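Local atomic coordinates of RV0130 (Mycobacterium tuberculosis, PDB entry 2C2I), a protein that probably interconverts (3R)-3-hydroxyacyl-CoA and trans-2-enoyl-CoA by removing or adding water, working as a homodimeric hotdog-fold hydratase. Residues S104-G114 with A125-E134. Sequence-based numbering, arbitrary orientation.
Sequences SRVRATSSLVG and ATVSTTVEVE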
# COMPACT_ATOMS: atom_id res chain seq x y z
N SER A 104 -10.74 9.95 12.60
CA SER A 104 -11.72 10.16 11.53
C SER A 104 -12.37 8.88 11.05
O SER A 104 -11.82 7.79 11.24
CB SER A 104 -11.06 10.82 10.33
OG SER A 104 -10.65 12.12 10.68
N ARG A 105 -13.52 9.02 10.38
CA ARG A 105 -14.18 7.90 9.72
C ARG A 105 -13.95 7.94 8.21
O ARG A 105 -13.91 9.01 7.60
CB ARG A 105 -15.67 7.85 10.02
CG ARG A 105 -15.97 7.64 11.50
CD ARG A 105 -17.36 7.06 11.70
NE ARG A 105 -18.38 7.91 11.10
CZ ARG A 105 -19.67 7.57 11.03
NH1 ARG A 105 -20.07 6.41 11.53
NH2 ARG A 105 -20.53 8.39 10.46
N VAL A 106 -13.76 6.76 7.64
CA VAL A 106 -13.59 6.59 6.20
C VAL A 106 -14.60 5.56 5.65
O VAL A 106 -15.05 4.67 6.35
CB VAL A 106 -12.13 6.15 5.86
CG1 VAL A 106 -11.12 7.22 6.29
CG2 VAL A 106 -11.82 4.80 6.51
N ARG A 107 -14.92 5.69 4.37
CA ARG A 107 -15.86 4.77 3.72
C ARG A 107 -15.48 4.70 2.24
O ARG A 107 -15.07 5.70 1.65
CB ARG A 107 -17.30 5.30 3.89
CG ARG A 107 -18.34 4.55 3.13
CD ARG A 107 -19.72 5.01 3.59
NE ARG A 107 -20.11 6.30 3.03
CZ ARG A 107 -21.34 6.80 3.12
NH1 ARG A 107 -22.28 6.12 3.77
NH2 ARG A 107 -21.63 7.97 2.57
N ALA A 108 -15.66 3.53 1.65
CA ALA A 108 -15.25 3.33 0.27
C ALA A 108 -16.43 2.98 -0.63
O ALA A 108 -17.40 2.36 -0.17
CB ALA A 108 -14.15 2.22 0.19
N THR A 109 -16.34 3.38 -1.91
CA THR A 109 -17.24 2.95 -2.98
C THR A 109 -16.36 2.31 -4.05
O THR A 109 -15.36 2.89 -4.42
CB THR A 109 -17.90 4.18 -3.62
OG1 THR A 109 -18.61 4.89 -2.58
CG2 THR A 109 -18.88 3.73 -4.71
N SER A 110 -16.73 1.12 -4.55
CA SER A 110 -15.94 0.49 -5.62
C SER A 110 -16.79 0.09 -6.83
O SER A 110 -17.99 -0.22 -6.70
CB SER A 110 -15.22 -0.76 -5.09
OG SER A 110 -14.28 -0.43 -4.07
N SER A 111 -16.15 0.05 -8.00
CA SER A 111 -16.78 -0.42 -9.24
C SER A 111 -15.87 -1.41 -9.91
O SER A 111 -14.64 -1.31 -9.78
CB SER A 111 -16.99 0.76 -10.20
OG SER A 111 -17.72 1.78 -9.55
N LEU A 112 -16.46 -2.36 -10.65
CA LEU A 112 -15.64 -3.32 -11.37
C LEU A 112 -15.27 -2.79 -12.76
O LEU A 112 -16.14 -2.57 -13.63
CB LEU A 112 -16.42 -4.65 -11.46
CG LEU A 112 -15.76 -5.88 -12.04
CD1 LEU A 112 -14.46 -6.18 -11.26
CD2 LEU A 112 -16.78 -7.03 -11.86
N VAL A 113 -13.97 -2.56 -12.98
CA VAL A 113 -13.49 -2.06 -14.26
C VAL A 113 -13.48 -3.18 -15.31
O VAL A 113 -13.95 -2.99 -16.45
CB VAL A 113 -12.11 -1.40 -14.13
CG1 VAL A 113 -11.58 -0.95 -15.48
CG2 VAL A 113 -12.21 -0.20 -13.20
N GLY A 114 -12.97 -4.34 -14.92
CA GLY A 114 -12.82 -5.42 -15.88
C GLY A 114 -12.40 -6.69 -15.20
O GLY A 114 -11.89 -6.66 -14.08
N ALA A 125 -9.48 -9.30 -11.36
CA ALA A 125 -10.45 -8.20 -11.41
C ALA A 125 -9.73 -6.87 -11.22
O ALA A 125 -8.96 -6.71 -10.28
CB ALA A 125 -11.47 -8.39 -10.35
N THR A 126 -10.01 -5.92 -12.10
CA THR A 126 -9.51 -4.56 -11.95
C THR A 126 -10.65 -3.74 -11.34
O THR A 126 -11.76 -3.72 -11.87
CB THR A 126 -9.02 -4.01 -13.27
OG1 THR A 126 -7.97 -4.87 -13.76
CG2 THR A 126 -8.49 -2.56 -13.14
N VAL A 127 -10.36 -3.07 -10.23
CA VAL A 127 -11.38 -2.43 -9.40
C VAL A 127 -11.01 -0.95 -9.22
O VAL A 127 -9.84 -0.64 -8.97
CB VAL A 127 -11.49 -3.12 -8.02
CG1 VAL A 127 -12.56 -2.42 -7.15
CG2 VAL A 127 -11.84 -4.64 -8.15
N SER A 128 -12.00 -0.06 -9.33
CA SER A 128 -11.83 1.35 -9.00
C SER A 128 -12.43 1.63 -7.64
O SER A 128 -13.55 1.20 -7.38
CB SER A 128 -12.53 2.23 -10.04
OG SER A 128 -13.90 1.87 -10.14
N THR A 129 -11.71 2.33 -6.76
CA THR A 129 -12.23 2.62 -5.43
C THR A 129 -11.99 4.09 -5.12
O THR A 129 -10.95 4.65 -5.48
CB THR A 129 -11.59 1.72 -4.32
OG1 THR A 129 -11.77 0.32 -4.63
CG2 THR A 129 -12.22 1.97 -2.96
N THR A 130 -12.97 4.70 -4.46
CA THR A 130 -12.78 6.00 -3.89
C THR A 130 -13.03 5.82 -2.42
O THR A 130 -14.04 5.25 -2.03
CB THR A 130 -13.75 7.03 -4.52
OG1 THR A 130 -13.28 7.29 -5.85
CG2 THR A 130 -13.74 8.34 -3.73
N VAL A 131 -12.08 6.28 -1.60
CA VAL A 131 -12.24 6.27 -0.16
C VAL A 131 -12.51 7.72 0.26
O VAL A 131 -11.66 8.60 0.06
CB VAL A 131 -10.98 5.73 0.58
CG1 VAL A 131 -11.24 5.61 2.08
CG2 VAL A 131 -10.58 4.36 0.05
N GLU A 132 -13.70 7.96 0.83
CA GLU A 132 -14.02 9.28 1.38
C GLU A 132 -13.67 9.32 2.86
O GLU A 132 -13.66 8.29 3.52
CB GLU A 132 -15.50 9.61 1.18
CG GLU A 132 -16.46 8.78 2.00
CD GLU A 132 -17.91 9.12 1.65
OE1 GLU A 132 -18.30 10.31 1.70
OE2 GLU A 132 -18.66 8.19 1.29
N VAL A 133 -13.40 10.52 3.37
CA VAL A 133 -13.16 10.69 4.81
C VAL A 133 -14.14 11.75 5.35
O VAL A 133 -14.26 12.82 4.78
CB VAL A 133 -11.63 10.96 5.16
CG1 VAL A 133 -11.00 12.03 4.26
CG2 VAL A 133 -11.43 11.29 6.63
N GLU A 134 -14.83 11.42 6.43
CA GLU A 134 -16.04 12.14 6.87
C GLU A 134 -15.95 13.67 7.08
O GLU A 134 -16.96 14.36 6.89
CB GLU A 134 -16.64 11.46 8.09
CG GLU A 134 -18.10 11.79 8.35
CD GLU A 134 -18.69 10.94 9.43
OE1 GLU A 134 -18.00 10.71 10.45
OE2 GLU A 134 -19.84 10.48 9.27
O HOH W 1 -15.44 11.31 11.28
O HOH W 2 -16.92 6.40 -0.80
O HOH W 3 -20.74 11.00 2.17
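Arg-105 and Glu-134 run side by side at one end of an antiparallel strand pair, and the arginine can be traced outward atom by atom. Its CB, CG and CD all pass Glu-134 OE1, CB at 3.7 Å. A bend at chi3 (-56°) then turns the guanidinium so that its NE edge meets the carboxylate: Arg-105 NE donates to Glu-134 OE1 at 2.9 Å from above the carboxylate plane, CZ lies beside the carboxylate, and Arg-105 NH2 reaches Glu-134 OE2 on its syn side at 2.5 Å, nearly straight at 170°. NE and NH2 thus take one oxygen each, and a water links Glu-134 OE1 to the Arg-105 backbone N.

Arg-107 grips Glu-132 differently. Arg-107 NE meets Glu-132 OE2 at 2.9 Å, and Arg-107 NH2 reaches the same Glu-132 OE2 by a longer, more bent bond of 3.2 Å, both from one face of a carboxylate turned 47° from the guanidinium; a water donates to Glu-132 OE1 and weakly accepts from Arg-107 NH2. On the opposite, buried face, Ser-110 OG hydrogen-bonds Thr-129 OG1 at 2.7 Å, and Gln-74 NE2 also bonds OG1. Further along, toward Arg-105, Val-106 CG1 packs on Val-133 CB at 3.9 Å. The register holds until Val-113 and Gly-114 both face Thr-126, a classic beta bulge; Val-113 N donates to Thr-126 O at 2.7 Å, Gly-114 N only weakly.

This hairpin of the hotdog sheet is flanked by strands 17-25, whose Trp-23 makes a cation-pi contact with Arg-105, and 141-149. Helix 70-75 packs through Leu-70, Leu-73 and Gln-74 against Ala-108, Ser-110, Val-127 and Val-131.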